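Local coordinates for protein ammonium transporter (Kuenenia stuttgartiensis, PDB 6EU6) that probably senses ammonium at the membrane and passes the signal on through a histidine kinase, as a member of the ammonium transporter family, at residues A[186-198]-A[309-321]. Sequence-based numbering, arbitrary orientation.
Sequences GPRIDKYNPDGSS and FIEKTLKIDDPVS. With ZDM (nonyl 4-O-alpha-D-glucopyranosyl-beta-D-glucopyranoside), chain D.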
loop_
_atom_site.group_PDB
_atom_site.type_symbol
_atom_site.label_atom_id
_atom_site.label_comp_id
_atom_site.label_asym_id
_atom_site.label_seq_id
_atom_site.Cartn_x
_atom_site.Cartn_y
_atom_site.Cartn_z
ATOM N N GLY A 186 -18.726 13.650 -25.265
ATOM C CA GLY A 186 -18.320 13.367 -26.609
ATOM C C GLY A 186 -16.903 12.859 -26.637
ATOM O O GLY A 186 -16.178 12.947 -25.645
ATOM N N PRO A 187 -16.472 12.378 -27.791
ATOM C CA PRO A 187 -15.106 11.830 -27.878
ATOM C C PRO A 187 -14.001 12.837 -27.825
ATOM O O PRO A 187 -14.183 14.044 -28.030
ATOM C CB PRO A 187 -15.071 11.124 -29.257
ATOM C CG PRO A 187 -16.494 11.226 -29.795
ATOM C CD PRO A 187 -17.164 12.360 -29.083
ATOM N N ARG A 188 -12.822 12.348 -27.520
ATOM C CA ARG A 188 -11.674 13.222 -27.578
ATOM C C ARG A 188 -11.521 13.678 -29.057
ATOM O O ARG A 188 -11.792 12.914 -30.004
ATOM C CB ARG A 188 -10.414 12.482 -27.066
ATOM C CG ARG A 188 -10.423 12.189 -25.557
ATOM C CD ARG A 188 -9.259 11.333 -25.126
ATOM N NE ARG A 188 -9.537 9.944 -25.544
ATOM C CZ ARG A 188 -8.752 8.898 -25.286
ATOM N NH1 ARG A 188 -7.659 9.012 -24.522
ATOM N NH2 ARG A 188 -9.142 7.735 -25.686
ATOM N N ILE A 189 -11.092 14.907 -29.236
ATOM C CA ILE A 189 -10.885 15.446 -30.558
ATOM C C ILE A 189 -10.145 14.570 -31.541
ATOM O O ILE A 189 -10.571 14.426 -32.683
ATOM C CB ILE A 189 -10.197 16.834 -30.580
ATOM C CG1 ILE A 189 -8.801 16.739 -30.011
ATOM C CG2 ILE A 189 -11.105 17.859 -29.936
ATOM C CD1 ILE A 189 -8.138 18.050 -29.701
ATOM N N ASP A 190 -9.028 13.990 -31.215
ATOM C CA ASP A 190 -8.423 13.188 -32.340
ATOM C C ASP A 190 -8.687 11.709 -32.191
ATOM O O ASP A 190 -7.871 10.911 -32.623
ATOM C CB ASP A 190 -6.930 13.426 -32.322
ATOM C CG ASP A 190 -6.401 13.536 -30.884
ATOM O OD1 ASP A 190 -7.219 13.240 -29.920
ATOM O OD2 ASP A 190 -5.236 13.999 -30.724
ATOM N N LYS A 191 -9.802 11.300 -31.565
ATOM C CA LYS A 191 -9.966 9.874 -31.325
ATOM C C LYS A 191 -10.304 9.116 -32.632
ATOM O O LYS A 191 -9.805 8.009 -32.879
ATOM C CB LYS A 191 -11.085 9.640 -30.282
ATOM C CG LYS A 191 -11.479 8.169 -30.078
ATOM C CD LYS A 191 -10.283 7.332 -29.629
ATOM C CE LYS A 191 -10.667 5.865 -29.548
ATOM N NZ LYS A 191 -9.531 5.019 -29.094
ATOM N N TYR A 192 -11.259 9.682 -33.382
ATOM C CA TYR A 192 -11.751 8.975 -34.570
ATOM C C TYR A 192 -11.348 9.672 -35.836
ATOM O O TYR A 192 -11.376 10.871 -35.888
ATOM C CB TYR A 192 -13.255 8.893 -34.512
ATOM C CG TYR A 192 -13.717 8.100 -33.301
ATOM C CD1 TYR A 192 -13.396 6.750 -33.176
ATOM C CD2 TYR A 192 -14.406 8.702 -32.257
ATOM C CE1 TYR A 192 -13.783 6.001 -32.050
ATOM C CE2 TYR A 192 -14.835 7.956 -31.126
ATOM C CZ TYR A 192 -14.514 6.574 -31.054
ATOM O OH TYR A 192 -14.881 5.744 -30.003
ATOM N N ASN A 193 -10.955 8.932 -36.859
ATOM C CA ASN A 193 -10.624 9.581 -38.130
ATOM C C ASN A 193 -11.856 9.787 -39.046
ATOM O O ASN A 193 -12.905 9.201 -38.815
ATOM C CB ASN A 193 -9.585 8.722 -38.797
ATOM C CG ASN A 193 -8.367 8.573 -37.934
ATOM O OD1 ASN A 193 -7.856 9.569 -37.445
ATOM N ND2 ASN A 193 -7.943 7.372 -37.693
ATOM N N PRO A 194 -11.710 10.571 -40.123
ATOM C CA PRO A 194 -12.816 10.806 -41.059
ATOM C C PRO A 194 -13.346 9.520 -41.678
ATOM O O PRO A 194 -14.547 9.461 -42.003
ATOM C CB PRO A 194 -12.178 11.699 -42.108
ATOM C CG PRO A 194 -11.033 12.362 -41.391
ATOM C CD PRO A 194 -10.476 11.237 -40.585
ATOM N N ASP A 195 -12.519 8.464 -41.790
ATOM C CA ASP A 195 -13.061 7.155 -42.224
ATOM C C ASP A 195 -13.677 6.319 -41.132
ATOM O O ASP A 195 -14.081 5.163 -41.346
ATOM C CB ASP A 195 -12.008 6.326 -42.926
ATOM C CG ASP A 195 -10.892 5.876 -41.996
ATOM O OD1 ASP A 195 -10.847 6.352 -40.857
ATOM O OD2 ASP A 195 -10.050 5.057 -42.411
ATOM N N GLY A 196 -13.822 6.876 -39.938
ATOM C CA GLY A 196 -14.378 6.072 -38.847
ATOM C C GLY A 196 -13.410 5.196 -38.075
ATOM O O GLY A 196 -13.777 4.677 -37.017
ATOM N N SER A 197 -12.157 5.103 -38.505
ATOM C CA SER A 197 -11.148 4.295 -37.772
ATOM C C SER A 197 -10.749 4.990 -36.465
ATOM O O SER A 197 -10.928 6.218 -36.318
ATOM C CB SER A 197 -9.930 4.075 -38.606
ATOM O OG SER A 197 -9.316 5.296 -38.940
ATOM N N SER A 198 -10.254 4.188 -35.541
ATOM C CA SER A 198 -9.950 4.612 -34.150
ATOM C C SER A 198 -8.484 4.792 -34.011
ATOM O O SER A 198 -7.764 3.921 -34.385
ATOM C CB SER A 198 -10.377 3.560 -33.106
ATOM O OG SER A 198 -11.753 3.640 -32.916
ATOM N N PHE A 309 -16.088 -3.186 -28.902
ATOM C CA PHE A 309 -17.450 -2.852 -29.389
ATOM C C PHE A 309 -17.833 -1.422 -29.015
ATOM O O PHE A 309 -18.376 -0.615 -29.821
ATOM C CB PHE A 309 -18.426 -3.876 -28.849
ATOM C CG PHE A 309 -19.827 -3.645 -29.244
ATOM C CD1 PHE A 309 -20.280 -4.044 -30.493
ATOM C CD2 PHE A 309 -20.704 -3.055 -28.372
ATOM C CE1 PHE A 309 -21.585 -3.804 -30.884
ATOM C CE2 PHE A 309 -22.011 -2.803 -28.760
ATOM C CZ PHE A 309 -22.441 -3.176 -30.012
ATOM N N ILE A 310 -17.475 -1.053 -27.813
ATOM C CA ILE A 310 -17.843 0.238 -27.249
ATOM C C ILE A 310 -17.063 1.315 -28.001
ATOM O O ILE A 310 -17.577 2.363 -28.384
ATOM C CB ILE A 310 -17.541 0.266 -25.734
ATOM C CG1 ILE A 310 -18.553 -0.602 -24.981
ATOM C CG2 ILE A 310 -17.527 1.725 -25.216
ATOM C CD1 ILE A 310 -18.062 -0.987 -23.586
ATOM N N GLU A 311 -15.785 1.063 -28.150
ATOM C CA GLU A 311 -14.896 1.979 -28.806
ATOM C C GLU A 311 -15.186 2.176 -30.324
ATOM O O GLU A 311 -15.198 3.290 -30.790
ATOM C CB GLU A 311 -13.475 1.490 -28.668
ATOM C CG GLU A 311 -12.486 2.398 -29.373
ATOM C CD GLU A 311 -11.104 1.773 -29.486
ATOM O OE1 GLU A 311 -10.994 0.551 -29.416
ATOM O OE2 GLU A 311 -10.145 2.522 -29.672
ATOM N N LYS A 312 -15.374 1.089 -31.047
ATOM C CA LYS A 312 -15.334 1.114 -32.499
ATOM C C LYS A 312 -16.726 0.970 -33.136
ATOM O O LYS A 312 -16.943 1.407 -34.237
ATOM C CB LYS A 312 -14.453 -0.031 -32.991
ATOM C CG LYS A 312 -12.989 0.132 -32.707
ATOM C CD LYS A 312 -12.273 -1.085 -33.240
ATOM C CE LYS A 312 -10.810 -0.766 -33.396
ATOM N NZ LYS A 312 -10.205 -1.075 -32.095
ATOM N N THR A 313 -17.683 0.372 -32.447
ATOM C CA THR A 313 -19.018 0.264 -32.967
ATOM C C THR A 313 -19.903 1.308 -32.333
ATOM O O THR A 313 -20.586 2.035 -33.061
ATOM C CB THR A 313 -19.606 -1.126 -32.756
ATOM O OG1 THR A 313 -18.711 -2.072 -33.302
ATOM C CG2 THR A 313 -20.978 -1.260 -33.405
ATOM N N LEU A 314 -19.928 1.451 -31.011
ATOM C CA LEU A 314 -20.782 2.496 -30.423
ATOM C C LEU A 314 -20.152 3.862 -30.562
ATOM O O LEU A 314 -20.809 4.904 -30.454
ATOM C CB LEU A 314 -21.089 2.168 -28.954
ATOM C CG LEU A 314 -21.775 0.863 -28.691
ATOM C CD1 LEU A 314 -21.992 0.751 -27.206
ATOM C CD2 LEU A 314 -23.111 0.925 -29.368
ATOM N N LYS A 315 -18.848 3.898 -30.769
ATOM C CA LYS A 315 -18.091 5.145 -30.822
ATOM C C LYS A 315 -18.231 6.014 -29.581
ATOM O O LYS A 315 -18.400 7.283 -29.641
ATOM C CB LYS A 315 -18.367 5.873 -32.140
ATOM C CG LYS A 315 -17.698 5.096 -33.281
ATOM C CD LYS A 315 -17.096 5.959 -34.340
ATOM C CE LYS A 315 -16.165 5.197 -35.260
ATOM N NZ LYS A 315 -16.622 3.846 -35.635
ATOM N N ILE A 316 -18.223 5.316 -28.443
ATOM C CA ILE A 316 -18.083 6.006 -27.138
ATOM C C ILE A 316 -16.619 5.984 -26.760
ATOM O O ILE A 316 -15.979 4.904 -26.781
ATOM C CB ILE A 316 -18.951 5.388 -26.055
ATOM C CG1 ILE A 316 -20.406 5.428 -26.530
ATOM C CG2 ILE A 316 -18.788 6.134 -24.710
ATOM C CD1 ILE A 316 -21.340 4.573 -25.714
ATOM N N ASP A 317 -16.061 7.166 -26.531
ATOM C CA ASP A 317 -14.633 7.260 -26.226
ATOM C C ASP A 317 -14.397 7.199 -24.689
ATOM O O ASP A 317 -14.697 8.164 -23.944
ATOM C CB ASP A 317 -14.036 8.515 -26.812
ATOM C CG ASP A 317 -12.492 8.583 -26.644
ATOM O OD1 ASP A 317 -11.781 7.586 -26.399
ATOM O OD2 ASP A 317 -11.975 9.680 -26.778
ATOM N N ASP A 318 -13.798 6.084 -24.257
ATOM C CA ASP A 318 -13.629 5.744 -22.801
ATOM C C ASP A 318 -12.150 5.475 -22.575
ATOM O O ASP A 318 -11.640 4.374 -22.883
ATOM C CB ASP A 318 -14.430 4.521 -22.545
ATOM C CG ASP A 318 -14.367 4.037 -21.100
ATOM O OD1 ASP A 318 -13.561 4.551 -20.244
ATOM O OD2 ASP A 318 -15.124 3.052 -20.904
ATOM N N PRO A 319 -11.424 6.510 -22.196
ATOM C CA PRO A 319 -9.949 6.420 -22.177
ATOM C C PRO A 319 -9.388 5.297 -21.286
ATOM O O PRO A 319 -8.314 4.842 -21.544
ATOM C CB PRO A 319 -9.551 7.787 -21.604
ATOM C CG PRO A 319 -10.688 8.699 -22.015
ATOM C CD PRO A 319 -11.903 7.866 -21.803
ATOM N N VAL A 320 -10.126 4.819 -20.279
ATOM C CA VAL A 320 -9.643 3.754 -19.396
ATOM C C VAL A 320 -10.420 2.465 -19.505
ATOM O O VAL A 320 -10.220 1.597 -18.705
ATOM C CB VAL A 320 -9.628 4.191 -17.913
ATOM C CG1 VAL A 320 -8.846 5.493 -17.725
ATOM C CG2 VAL A 320 -11.019 4.299 -17.367
ATOM N N SER A 321 -11.341 2.384 -20.454
ATOM C CA SER A 321 -12.266 1.272 -20.618
ATOM C C SER A 321 -13.131 1.033 -19.376
ATOM O O SER A 321 -13.397 -0.109 -19.004
ATOM C CB SER A 321 -11.523 0.020 -21.037
ATOM O OG SER A 321 -10.743 0.282 -22.163
HETATM C C1 ZDM D . -22.993 7.433 -32.061
HETATM O O1 ZDM D . -18.607 10.536 -34.363
HETATM C C2 ZDM D . -22.032 7.770 -33.222
HETATM O O2 ZDM D . -16.492 8.715 -36.819
HETATM C C3 ZDM D . -20.874 8.792 -33.010
HETATM O O3 ZDM D . -21.254 8.925 -36.533
HETATM C C4 ZDM D . -20.775 9.272 -31.554
HETATM O O4 ZDM D . -18.905 7.793 -37.521
HETATM C C5 ZDM D . -20.037 9.646 -36.283
HETATM O O5 ZDM D . -22.086 9.485 -31.070
HETATM C C6 ZDM D . -22.979 8.402 -30.838
HETATM O O6 ZDM D . -16.204 11.743 -33.704
HETATM C C7 ZDM D . -18.845 8.706 -36.418
HETATM O O7 ZDM D . -20.977 9.921 -33.906
HETATM C C8 ZDM D . -17.596 9.556 -36.448
HETATM C C9 ZDM D . -17.404 10.170 -35.049
HETATM C C10 ZDM D . -19.898 10.061 -34.832
HETATM C C11 ZDM D . -16.576 11.449 -35.060
HETATM O O16 ZDM D . -22.748 8.023 -29.458
HETATM C C18 ZDM D . -23.067 6.766 -28.860
HETATM C C19 ZDM D . -24.535 6.405 -28.932
HETATM C C22 ZDM D . -25.045 5.754 -27.656
HETATM C C25 ZDM D . -25.416 4.296 -27.837
HETATM C C28 ZDM D . -25.707 3.567 -26.518
HETATM C C31 ZDM D . -27.167 3.638 -26.101
HETATM C C34 ZDM D . -27.574 2.477 -25.222
HETATM O O49 ZDM D . -22.884 6.018 -31.808
HETATM O O55 ZDM D . -22.893 8.220 -34.253
HETATM C C57 ZDM D . -20.037 10.612 -31.417
HETATM O O61 ZDM D . -18.680 10.434 -31.827
HETATM O O HOH W 1 -6.759 6.587 -23.471
HETATM O O HOH W 2 -11.401 4.942 -26.448
#
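R188 holds the carboxylate of D317 side-on. Its NE reaches D317 OD2 at 2.7 Å, nearly in the guanidinium plane, and its NH2 reaches D317 OD1 at 2.7 Å. The backbone N of R188 adds a third bond, to the anti lone pair of D317 OD2 at 2.9 Å. With chi1 at -174°, D317 swings CG away from its own backbone N and reaches R188. P319 CG covers one guanidinium face. E117 forms a second salt bridge with R188 NH1. With an alanine here instead of R188, the buried D317 carboxylate would probably be left short of charge compensation and a gap would be likely to open beside P319. This tight part joins the loop between helices 167-185 and 206-226 to the loop that follows helix 289-312, in the ammonium transporter fold. Y192 is wedged there too. Its ring lies between K191 CG on one face and K315 CD on the other, the latter a CH-pi contact 4.0 Å from the centroid. Y192 OH donates to the carbonyl O of E311 at 2.6 Å, in the carbonyl plane. Nearby, K191 NZ forms a salt bridge with E311 OE2 at 2.6 Å, on the anti side and somewhat out of the carboxylate plane. The contact is looser at its edges. Exposed K312 only brushes S198, its CG 3.7 Å from S198 OG. The detergent maltoside lies against P187, Y192 and K315, and its O49 donates to L314 O at 2.7 Å.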